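Local coordinates for protein lovastatin nonaketide synthase mokA (Monascus pilosus, PDB 6AD3) that catalyses the iterative nine-step assembly of the polyketide in monacolin K (lovastatin) biosynthesis, the chain here being its condensation domain, at residues G409-R414 against A430-A435; H266-P269 against S274-L277; Q82-R87 against F417-A422; L78-E83 against R405-V410. The protein carries 1 engineered substitution. One frame throughout, in Å; residues are numbered along the deposited sequence.

Interaction 1. Residues G409-R414 against A430-A435; sequences GVLLER and APLFQA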
# COMPACT_ATOMS: atom_id res chain seq x y z
N GLY A 409 -6.33 4.67 -11.35
CA GLY A 409 -5.89 5.79 -12.19
C GLY A 409 -6.67 5.87 -13.50
O GLY A 409 -6.93 6.98 -14.01
N VAL A 410 -7.08 4.73 -14.05
CA VAL A 410 -7.92 4.84 -15.25
C VAL A 410 -9.32 5.33 -14.96
O VAL A 410 -9.83 6.19 -15.69
CB VAL A 410 -7.87 3.66 -16.27
CG1 VAL A 410 -6.95 2.55 -15.92
CG2 VAL A 410 -9.24 3.23 -16.79
N LEU A 411 -9.85 5.01 -13.78
CA LEU A 411 -11.12 5.63 -13.33
C LEU A 411 -10.97 7.12 -13.14
O LEU A 411 -11.81 7.93 -13.59
CB LEU A 411 -11.59 5.01 -12.02
CG LEU A 411 -12.93 5.52 -11.53
CD1 LEU A 411 -14.04 5.18 -12.51
CD2 LEU A 411 -13.25 4.97 -10.16
N LEU A 412 -9.96 7.52 -12.40
CA LEU A 412 -9.74 8.93 -12.17
C LEU A 412 -9.71 9.73 -13.49
O LEU A 412 -10.30 10.82 -13.58
CB LEU A 412 -8.43 9.12 -11.43
CG LEU A 412 -8.47 9.33 -9.93
CD1 LEU A 412 -9.72 9.05 -9.17
CD2 LEU A 412 -7.22 8.86 -9.22
N GLU A 413 -8.99 9.20 -14.47
CA GLU A 413 -8.86 9.88 -15.77
C GLU A 413 -10.20 9.96 -16.45
O GLU A 413 -10.60 11.03 -16.94
CB GLU A 413 -7.88 9.16 -16.67
CG GLU A 413 -7.88 9.72 -18.09
CD GLU A 413 -6.66 9.31 -18.88
OE1 GLU A 413 -6.01 10.19 -19.50
OE2 GLU A 413 -6.32 8.11 -18.85
N ARG A 414 -10.93 8.86 -16.44
CA ARG A 414 -12.26 8.85 -17.01
C ARG A 414 -13.20 9.84 -16.39
O ARG A 414 -14.02 10.42 -17.09
CB ARG A 414 -12.85 7.48 -16.97
CG ARG A 414 -12.16 6.56 -17.94
CD ARG A 414 -12.78 5.20 -17.94
NE ARG A 414 -14.18 5.28 -18.30
CZ ARG A 414 -14.64 5.06 -19.51
NH1 ARG A 414 -13.80 4.71 -20.49
NH2 ARG A 414 -15.94 5.08 -19.72
N ALA A 430 -6.56 14.78 -2.31
CA ALA A 430 -6.53 13.75 -3.32
C ALA A 430 -7.82 13.76 -4.13
O ALA A 430 -8.87 14.02 -3.60
CB ALA A 430 -6.33 12.42 -2.67
N PRO A 431 -7.73 13.37 -5.42
CA PRO A 431 -8.97 13.20 -6.21
C PRO A 431 -9.85 12.08 -5.73
O PRO A 431 -9.34 11.00 -5.39
CB PRO A 431 -8.48 12.87 -7.60
CG PRO A 431 -7.03 12.57 -7.51
CD PRO A 431 -6.52 13.03 -6.17
N LEU A 432 -11.15 12.36 -5.67
CA LEU A 432 -12.22 11.34 -5.51
C LEU A 432 -12.39 10.80 -4.10
O LEU A 432 -13.50 10.72 -3.58
CB LEU A 432 -12.07 10.16 -6.48
CG LEU A 432 -13.30 9.30 -6.63
CD1 LEU A 432 -14.45 10.09 -7.26
CD2 LEU A 432 -13.00 8.06 -7.40
N PHE A 433 -11.30 10.38 -3.48
CA PHE A 433 -11.37 9.96 -2.09
C PHE A 433 -10.16 10.47 -1.34
O PHE A 433 -9.08 10.57 -1.92
CB PHE A 433 -11.47 8.42 -1.96
CG PHE A 433 -10.42 7.66 -2.75
CD1 PHE A 433 -10.57 7.45 -4.12
CD2 PHE A 433 -9.27 7.15 -2.14
CE1 PHE A 433 -9.62 6.76 -4.85
CE2 PHE A 433 -8.31 6.49 -2.87
CZ PHE A 433 -8.48 6.29 -4.23
N GLN A 434 -10.34 10.74 -0.03
CA GLN A 434 -9.28 11.36 0.77
C GLN A 434 -8.90 10.50 1.98
O GLN A 434 -8.02 10.85 2.73
CB GLN A 434 -9.70 12.75 1.25
CG GLN A 434 -9.94 13.73 0.10
CD GLN A 434 -11.26 13.55 -0.62
OE1 GLN A 434 -12.34 13.42 -0.00
NE2 GLN A 434 -11.20 13.55 -1.94
N ALA A 435 -9.55 9.36 2.10
CA ALA A 435 -9.24 8.37 3.11
C ALA A 435 -8.94 7.02 2.43
O ALA A 435 -9.63 6.61 1.49
CB ALA A 435 -10.44 8.18 4.03
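Leu-412 meets the loop 430-435 with both of its methyl groups. Leu-412 CD1 lies 3.7 Å from Leu-432 CB and 3.9 Å from Leu-432 CD2. Leu-412 CD2 turns to the proline ring, 4.1 Å from Pro-431 CG, and the two side chains cross at about a right angle. The first torsion of Leu-412 (-99°) is displaced from a staggered position, and its branch straddles Pro-431 and Leu-432. Leu-411 adds a second, lighter touch. Leu-411 CD2 comes 4.2 Å from Leu-432 CD2, methyl against methyl. Leu-432 CG stands anti to its own N (chi1 -164°), which sends CD2 into the angle between the two leucines of the helix.

The loop holds its own shape. Phe-433 N donates to Pro-431 O at 2.8 Å, closing a classic gamma turn with Leu-432 at its centre at positive phi. Gln-434 NE2 reaches back to Ala-430 O at 2.9 Å. The bond is nearly straight, and the acceptor lies in the plane of the Gln-434 amide.

All four touching residues are buried. This is apolar packing of helix 408-414 on the loop that feeds strand 435-440 of the six-stranded sheet. Trp-262 and His-266 of helix 256-266 and Pro-374 of strand 371-377 also pack on Leu-411 or Leu-432, and Leu-412 also touches Tyr-84 of helix 80-91.

Interaction 2. Residues H266-P269 against S274-L277; sequences HHQP and SPVL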
# COMPACT_ATOMS: atom_id res chain seq x y z
N HIS A 266 -20.00 7.10 -8.51
CA HIS A 266 -19.38 8.39 -8.23
C HIS A 266 -19.95 9.56 -9.02
O HIS A 266 -19.63 10.72 -8.75
CB HIS A 266 -17.86 8.26 -8.46
CG HIS A 266 -17.20 7.49 -7.37
ND1 HIS A 266 -17.09 7.99 -6.09
CD2 HIS A 266 -16.85 6.18 -7.29
CE1 HIS A 266 -16.60 7.06 -5.30
NE2 HIS A 266 -16.46 5.95 -6.00
N HIS A 267 -20.98 9.28 -9.79
CA HIS A 267 -21.64 10.35 -10.56
C HIS A 267 -22.33 11.37 -9.62
O HIS A 267 -22.83 11.04 -8.53
CB HIS A 267 -22.68 9.74 -11.52
CG HIS A 267 -23.17 10.70 -12.56
ND1 HIS A 267 -24.31 11.46 -12.41
CD2 HIS A 267 -22.66 11.02 -13.78
CE1 HIS A 267 -24.46 12.23 -13.47
NE2 HIS A 267 -23.46 12.02 -14.30
N GLN A 268 -22.33 12.62 -10.05
CA GLN A 268 -22.87 13.70 -9.30
C GLN A 268 -23.99 14.38 -10.14
O GLN A 268 -23.91 14.37 -11.35
CB GLN A 268 -21.76 14.71 -9.02
CG GLN A 268 -20.75 14.27 -7.96
CD GLN A 268 -21.39 14.20 -6.60
OE1 GLN A 268 -21.87 13.16 -6.20
NE2 GLN A 268 -21.56 15.35 -5.97
N PRO A 269 -24.91 15.10 -9.49
CA PRO A 269 -25.76 16.07 -10.22
C PRO A 269 -24.94 17.11 -10.97
O PRO A 269 -23.81 17.40 -10.59
CB PRO A 269 -26.57 16.72 -9.10
CG PRO A 269 -26.63 15.69 -8.03
CD PRO A 269 -25.25 15.05 -8.06
N SER A 274 -17.70 16.77 -6.59
CA SER A 274 -17.47 15.67 -5.66
C SER A 274 -17.11 16.23 -4.27
O SER A 274 -16.20 17.07 -4.15
CB SER A 274 -16.36 14.78 -6.18
OG SER A 274 -16.74 14.17 -7.39
N PRO A 275 -17.91 15.89 -3.24
CA PRO A 275 -17.56 16.29 -1.88
C PRO A 275 -16.21 15.72 -1.46
O PRO A 275 -15.88 14.60 -1.81
CB PRO A 275 -18.70 15.68 -1.02
CG PRO A 275 -19.74 15.18 -1.99
CD PRO A 275 -18.96 14.85 -3.23
N VAL A 276 -15.50 16.47 -0.64
CA VAL A 276 -14.24 16.02 -0.13
C VAL A 276 -14.37 15.90 1.38
O VAL A 276 -15.22 16.53 1.99
CB VAL A 276 -13.11 17.00 -0.50
CG1 VAL A 276 -13.06 17.21 -2.00
CG2 VAL A 276 -13.29 18.33 0.22
N LEU A 277 -13.64 14.96 1.95
CA LEU A 277 -13.68 14.72 3.35
C LEU A 277 -13.39 16.00 4.14
O LEU A 277 -12.36 16.67 3.92
CB LEU A 277 -12.64 13.66 3.68
CG LEU A 277 -12.73 13.03 5.07
CD1 LEU A 277 -13.95 12.12 5.14
CD2 LEU A 277 -11.43 12.25 5.34
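Gln-268 lays its side chain against Ser-274 and Pro-275. Both segments belong to the long connection between helix 256-266 and strand 301-307 of the condensation domain. The helix ends at His-266, and the chain turns back on itself within a few residues. The contact is small and lies at the surface.

Ser-274 comes first in the second segment. Ser-274 OG is 4.1 Å from Gln-268 CG, which is packing and no bond. The serine OG sits anti to its own carbonyl carbon (chi1 -64°), which turns it to this methylene. The serine backbone takes part as well, with Ser-274 N 4.2 Å from Gln-268 CG and Ser-274 CA 4.1 Å from Gln-268 NE2.

Pro-275 follows. Its CD is the atom that meets the glutamine, and the two side chains approach from opposite directions. Val-276 lies beyond the contact and carries the chain on. At Leu-277 the chain goes inward. Its backbone N donates to Gln-434 OE1, which ties the loop to the segment 430-435.

The first segment is tied to strand 371-377, where His-266 NE2 bonds to Pro-374 O. A bend at chi2 (-67°) folds the Gln-268 amide over instead of letting the chain run out straight. Its OE1 accepts from Arg-376 NH2 of the same strand. Gln-268 NE2 makes a weak bond to Val-273 O and lies 3.8 Å from Pro-275 CD.

Interaction 3. Residues Q82-R87 against F417-A422; sequences QEYAWR and FEVPGA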
# COMPACT_ATOMS: atom_id res chain seq x y z
N GLN A 82 1.61 1.33 -13.43
CA GLN A 82 2.88 2.06 -13.60
C GLN A 82 2.68 3.44 -14.23
O GLN A 82 3.31 4.42 -13.83
CB GLN A 82 3.86 1.27 -14.43
CG GLN A 82 4.46 0.07 -13.72
CD GLN A 82 5.28 -0.80 -14.65
OE1 GLN A 82 5.06 -0.82 -15.87
NE2 GLN A 82 6.30 -1.45 -14.11
N GLU A 83 1.80 3.52 -15.24
CA GLU A 83 1.60 4.73 -15.96
C GLU A 83 1.03 5.85 -15.08
O GLU A 83 1.53 6.97 -15.10
CB GLU A 83 0.68 4.48 -17.17
CG GLU A 83 0.38 5.72 -17.99
CD GLU A 83 -0.48 5.43 -19.23
OE1 GLU A 83 -0.55 4.28 -19.70
OE2 GLU A 83 -1.18 6.34 -19.67
N TYR A 84 0.05 5.53 -14.23
CA TYR A 84 -0.52 6.55 -13.35
C TYR A 84 0.53 6.96 -12.28
O TYR A 84 0.74 8.11 -12.02
CB TYR A 84 -1.80 6.06 -12.66
CG TYR A 84 -2.49 7.18 -11.85
CD1 TYR A 84 -3.16 8.22 -12.50
CD2 TYR A 84 -2.39 7.21 -10.48
CE1 TYR A 84 -3.75 9.25 -11.78
CE2 TYR A 84 -2.95 8.23 -9.73
CZ TYR A 84 -3.64 9.25 -10.38
OH TYR A 84 -4.11 10.28 -9.62
N ALA A 85 1.24 5.99 -11.79
CA ALA A 85 2.30 6.27 -10.85
C ALA A 85 3.39 7.17 -11.47
O ALA A 85 3.89 8.07 -10.82
CB ALA A 85 2.89 4.96 -10.37
N TRP A 86 3.70 6.95 -12.74
CA TRP A 86 4.66 7.81 -13.44
C TRP A 86 4.15 9.26 -13.49
O TRP A 86 4.91 10.22 -13.24
CB TRP A 86 4.90 7.25 -14.83
CG TRP A 86 5.66 8.16 -15.75
CD1 TRP A 86 5.23 8.67 -16.94
CD2 TRP A 86 6.99 8.66 -15.55
NE1 TRP A 86 6.23 9.42 -17.52
CE2 TRP A 86 7.31 9.45 -16.68
CE3 TRP A 86 7.92 8.57 -14.51
CZ2 TRP A 86 8.52 10.16 -16.80
CZ3 TRP A 86 9.15 9.25 -14.64
CH2 TRP A 86 9.43 10.03 -15.78
N ARG A 87 2.85 9.44 -13.69
CA ARG A 87 2.30 10.80 -13.71
C ARG A 87 2.40 11.43 -12.35
O ARG A 87 2.69 12.63 -12.25
CB ARG A 87 0.85 10.79 -14.17
CG ARG A 87 0.65 10.31 -15.59
CD ARG A 87 -0.82 10.41 -15.98
NE ARG A 87 -1.15 9.54 -17.10
CZ ARG A 87 -1.03 9.87 -18.38
NH1 ARG A 87 -0.50 11.03 -18.74
NH2 ARG A 87 -1.37 9.00 -19.32
N PHE A 417 -10.41 13.85 -13.49
CA PHE A 417 -9.60 14.44 -12.45
C PHE A 417 -8.22 14.79 -12.94
O PHE A 417 -7.66 14.10 -13.82
CB PHE A 417 -9.49 13.46 -11.27
CG PHE A 417 -10.74 13.41 -10.42
CD1 PHE A 417 -10.96 14.37 -9.42
CD2 PHE A 417 -11.70 12.40 -10.61
CE1 PHE A 417 -12.15 14.38 -8.70
CE2 PHE A 417 -12.86 12.39 -9.86
CZ PHE A 417 -13.11 13.41 -8.93
N GLU A 418 -7.62 15.80 -12.30
CA GLU A 418 -6.22 16.13 -12.48
C GLU A 418 -5.33 15.20 -11.63
O GLU A 418 -5.75 14.68 -10.59
CB GLU A 418 -5.98 17.59 -12.08
CG GLU A 418 -5.09 18.37 -13.04
CD GLU A 418 -5.85 18.89 -14.26
OE1 GLU A 418 -6.08 20.12 -14.34
OE2 GLU A 418 -6.12 18.09 -15.17
N VAL A 419 -4.12 14.96 -12.10
CA VAL A 419 -3.10 14.26 -11.30
C VAL A 419 -2.63 15.15 -10.14
O VAL A 419 -2.16 16.28 -10.35
CB VAL A 419 -1.90 13.92 -12.18
CG1 VAL A 419 -0.77 13.38 -11.34
CG2 VAL A 419 -2.30 12.93 -13.28
N PRO A 420 -2.72 14.66 -8.91
CA PRO A 420 -2.32 15.54 -7.81
C PRO A 420 -0.80 15.67 -7.71
O PRO A 420 -0.06 14.72 -8.04
CB PRO A 420 -2.87 14.83 -6.57
CG PRO A 420 -2.88 13.37 -6.95
CD PRO A 420 -3.15 13.33 -8.44
N GLY A 421 -0.34 16.82 -7.21
CA GLY A 421 1.09 17.12 -7.16
C GLY A 421 1.61 17.21 -5.77
O GLY A 421 1.00 17.88 -4.91
N ALA A 422 2.68 16.46 -5.49
CA ALA A 422 3.33 16.53 -4.20
C ALA A 422 4.40 17.61 -4.24
O ALA A 422 5.53 17.36 -4.67
CB ALA A 422 3.93 15.19 -3.82
O HOH W 1 -5.82 11.90 -10.87
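Arg-87 packs its aliphatic stem on Val-419 while its guanidinium group goes elsewhere. Arg-87 CB lies 3.9 Å from Val-419 CG2. CG follows, and the chain stays extended as far as NE. Arg-87 CD returns to the same methyl, 4.0 Å from Val-419 CG2. At the tip, Arg-87 NH2 pairs with Glu-83 OE2 at 2.7 Å, one turn back on the same helix. This is a salt bridge, but the hydrogen bond in it is weak because the N-H points off line. The other carboxylate oxygen of Glu-83 has a second partner, Arg-247. Val-419 CG1 touches backbone instead, 3.7 Å from Arg-87 O.

The helix 80-91 belongs to the N-terminal half of the condensation domain. The loop 417-422 comes from the C-terminal half, between helix 408-414 and strand 435-440. The contact therefore bridges the two halves of this two-lobed fold.

Tyr-84 supplies the other part of the bridge. CG is anti to its N (chi1 -174°), and the ring reaches out to the loop. Pro-420 CD meets Tyr-84 OH at 3.4 Å from above the ring plane. A water sits at the hydroxyl edge of the ring, in its plane. It is 2.7 Å from Tyr-84 OH and donates to Glu-418 O at 2.8 Å. The tyrosine ring also meets the ring of Tyr-408, steeply inclined to it.

Interaction 4. Residues L78-E83 against R405-V410; sequences LSLGQE and RVPYGV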
# COMPACT_ATOMS: atom_id res chain seq x y z
N LEU A 78 4.48 0.74 -20.22
CA LEU A 78 4.14 0.69 -18.81
C LEU A 78 2.80 -0.04 -18.60
O LEU A 78 1.89 0.02 -19.43
CB LEU A 78 4.10 2.09 -18.22
CG LEU A 78 5.35 2.97 -18.27
CD1 LEU A 78 5.13 4.28 -17.52
CD2 LEU A 78 6.56 2.25 -17.70
N SER A 79 2.68 -0.76 -17.50
CA SER A 79 1.38 -1.22 -17.07
C SER A 79 0.51 -0.01 -16.76
O SER A 79 1.01 1.11 -16.59
CB SER A 79 1.50 -2.10 -15.81
OG SER A 79 1.75 -1.32 -14.65
N LEU A 80 -0.79 -0.24 -16.65
CA LEU A 80 -1.73 0.83 -16.36
C LEU A 80 -1.36 1.49 -14.98
O LEU A 80 -1.32 2.72 -14.85
CB LEU A 80 -3.14 0.27 -16.38
CG LEU A 80 -3.70 -0.05 -17.77
CD1 LEU A 80 -4.94 -0.93 -17.66
CD2 LEU A 80 -4.01 1.24 -18.51
N GLY A 81 -1.10 0.67 -13.99
CA GLY A 81 -0.70 1.15 -12.67
C GLY A 81 0.62 1.87 -12.70
O GLY A 81 0.78 2.93 -12.07
N GLN A 82 1.61 1.33 -13.43
CA GLN A 82 2.88 2.06 -13.60
C GLN A 82 2.68 3.44 -14.23
O GLN A 82 3.31 4.42 -13.83
CB GLN A 82 3.86 1.27 -14.43
CG GLN A 82 4.46 0.07 -13.72
CD GLN A 82 5.28 -0.80 -14.65
OE1 GLN A 82 5.06 -0.82 -15.87
NE2 GLN A 82 6.30 -1.45 -14.11
N GLU A 83 1.80 3.52 -15.24
CA GLU A 83 1.60 4.73 -15.96
C GLU A 83 1.03 5.85 -15.08
O GLU A 83 1.53 6.97 -15.10
CB GLU A 83 0.68 4.48 -17.17
CG GLU A 83 0.38 5.72 -17.99
CD GLU A 83 -0.48 5.43 -19.23
OE1 GLU A 83 -0.55 4.28 -19.70
OE2 GLU A 83 -1.18 6.34 -19.67
N ARG A 405 -11.06 -5.17 -10.91
CA ARG A 405 -9.95 -5.22 -11.87
C ARG A 405 -9.57 -3.87 -12.49
O ARG A 405 -8.56 -3.75 -13.17
CB ARG A 405 -10.27 -6.18 -12.99
CG ARG A 405 -10.34 -7.63 -12.58
CD ARG A 405 -10.73 -8.48 -13.79
NE ARG A 405 -11.52 -9.66 -13.43
CZ ARG A 405 -10.99 -10.85 -13.14
NH1 ARG A 405 -9.67 -11.01 -13.13
NH2 ARG A 405 -11.78 -11.87 -12.85
N VAL A 406 -10.34 -2.83 -12.22
CA VAL A 406 -10.05 -1.55 -12.79
C VAL A 406 -8.96 -0.80 -12.00
O VAL A 406 -9.18 -0.44 -10.85
CB VAL A 406 -11.30 -0.68 -12.84
CG1 VAL A 406 -10.98 0.64 -13.50
CG2 VAL A 406 -12.37 -1.40 -13.61
N PRO A 407 -7.80 -0.53 -12.64
CA PRO A 407 -6.79 0.29 -11.95
C PRO A 407 -7.33 1.71 -11.67
O PRO A 407 -7.99 2.30 -12.53
CB PRO A 407 -5.65 0.34 -12.96
CG PRO A 407 -5.80 -0.91 -13.79
CD PRO A 407 -7.29 -1.09 -13.90
N TYR A 408 -7.22 2.19 -10.44
CA TYR A 408 -7.98 3.39 -10.04
C TYR A 408 -7.59 4.62 -10.90
O TYR A 408 -8.41 5.48 -11.16
CB TYR A 408 -7.85 3.70 -8.55
CG TYR A 408 -6.53 4.28 -8.15
CD1 TYR A 408 -5.42 3.47 -7.96
CD2 TYR A 408 -6.41 5.60 -7.87
CE1 TYR A 408 -4.19 3.99 -7.57
CE2 TYR A 408 -5.17 6.16 -7.51
CZ TYR A 408 -4.09 5.31 -7.28
OH TYR A 408 -2.88 5.89 -6.97
N GLY A 409 -6.33 4.67 -11.35
CA GLY A 409 -5.89 5.79 -12.19
C GLY A 409 -6.67 5.87 -13.50
O GLY A 409 -6.93 6.98 -14.01
N VAL A 410 -7.08 4.73 -14.05
CA VAL A 410 -7.92 4.84 -15.25
C VAL A 410 -9.32 5.33 -14.96
O VAL A 410 -9.83 6.19 -15.69
CB VAL A 410 -7.87 3.66 -16.27
CG1 VAL A 410 -6.95 2.55 -15.92
CG2 VAL A 410 -9.24 3.23 -16.79
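Leu-80 turns its CG anti to its own carbonyl carbon (chi1 -74°), and its second torsion is close to 180° (165°). CB already faces Pro-407 from the backbone. The two torsions add CD1 on Pro-407 and turn CD2 to Val-410. On the other side, Val-410 has CG1 eclipsed with its backbone N (chi1 -1°). That is an unusual torsion as modelled, with CG1 on the leucine side.

Pro-407 CG is the centre of the packing. Pro-407 CG lies 3.9 Å from Leu-80 CB and 4.0 Å from Leu-80 CD1. Val-410 CG1 lies 4.1 Å from Leu-80 CD2. The leucine thus meets a proline and a valine that stand one helical turn apart. All three contacts are apolar.

Both segments hold the first turn of a helix. Ser-79 is the N-cap of helix 80-91. Ser-79 OG accepts from Gln-82 N at 2.9 Å, and Gln-82 OE1 accepts from Ser-79 N at 2.9 Å. Together they make a capping box, which fixes the turn that carries Leu-80. Pro-407 holds the N-cap position of helix 408-414, so two helix starts meet. One belongs to the N-terminal half of the two-lobed condensation domain, the other to the C-terminal half.

Around them, Leu-80 and Ser-79 also touch helix 239-251, through Arg-247 and through Phe-239 and Ala-243 respectively. Pro-407 touches Met-255. Val-410 packs on Leu-259 of helix 256-266, and Leu-78 on strand 145-150.

Overall arrangement
Helix 408-414 and the loop after it tie the four contacts together. Interactions 1 and 4 use this helix and have centres about 12 Å apart. Interactions 3 and 4 share helix 80-91, with centres about 11 Å apart, and join the two halves of the domain. Tyr-84 links them, with Tyr-84 CD1 3.7 Å from Gly-409 CA. Interaction 1 reaches interaction 3 through Pro-431 CB, 3.4 Å from Phe-417 CD1. Interaction 2 lies outermost, nested in sequence inside the loops closed by 3 and 4. It meets interaction 1 where Leu-277 N lies 2.8 Å from Gln-434 OE1, but its nearest atoms stay about 9 Å from interaction 4.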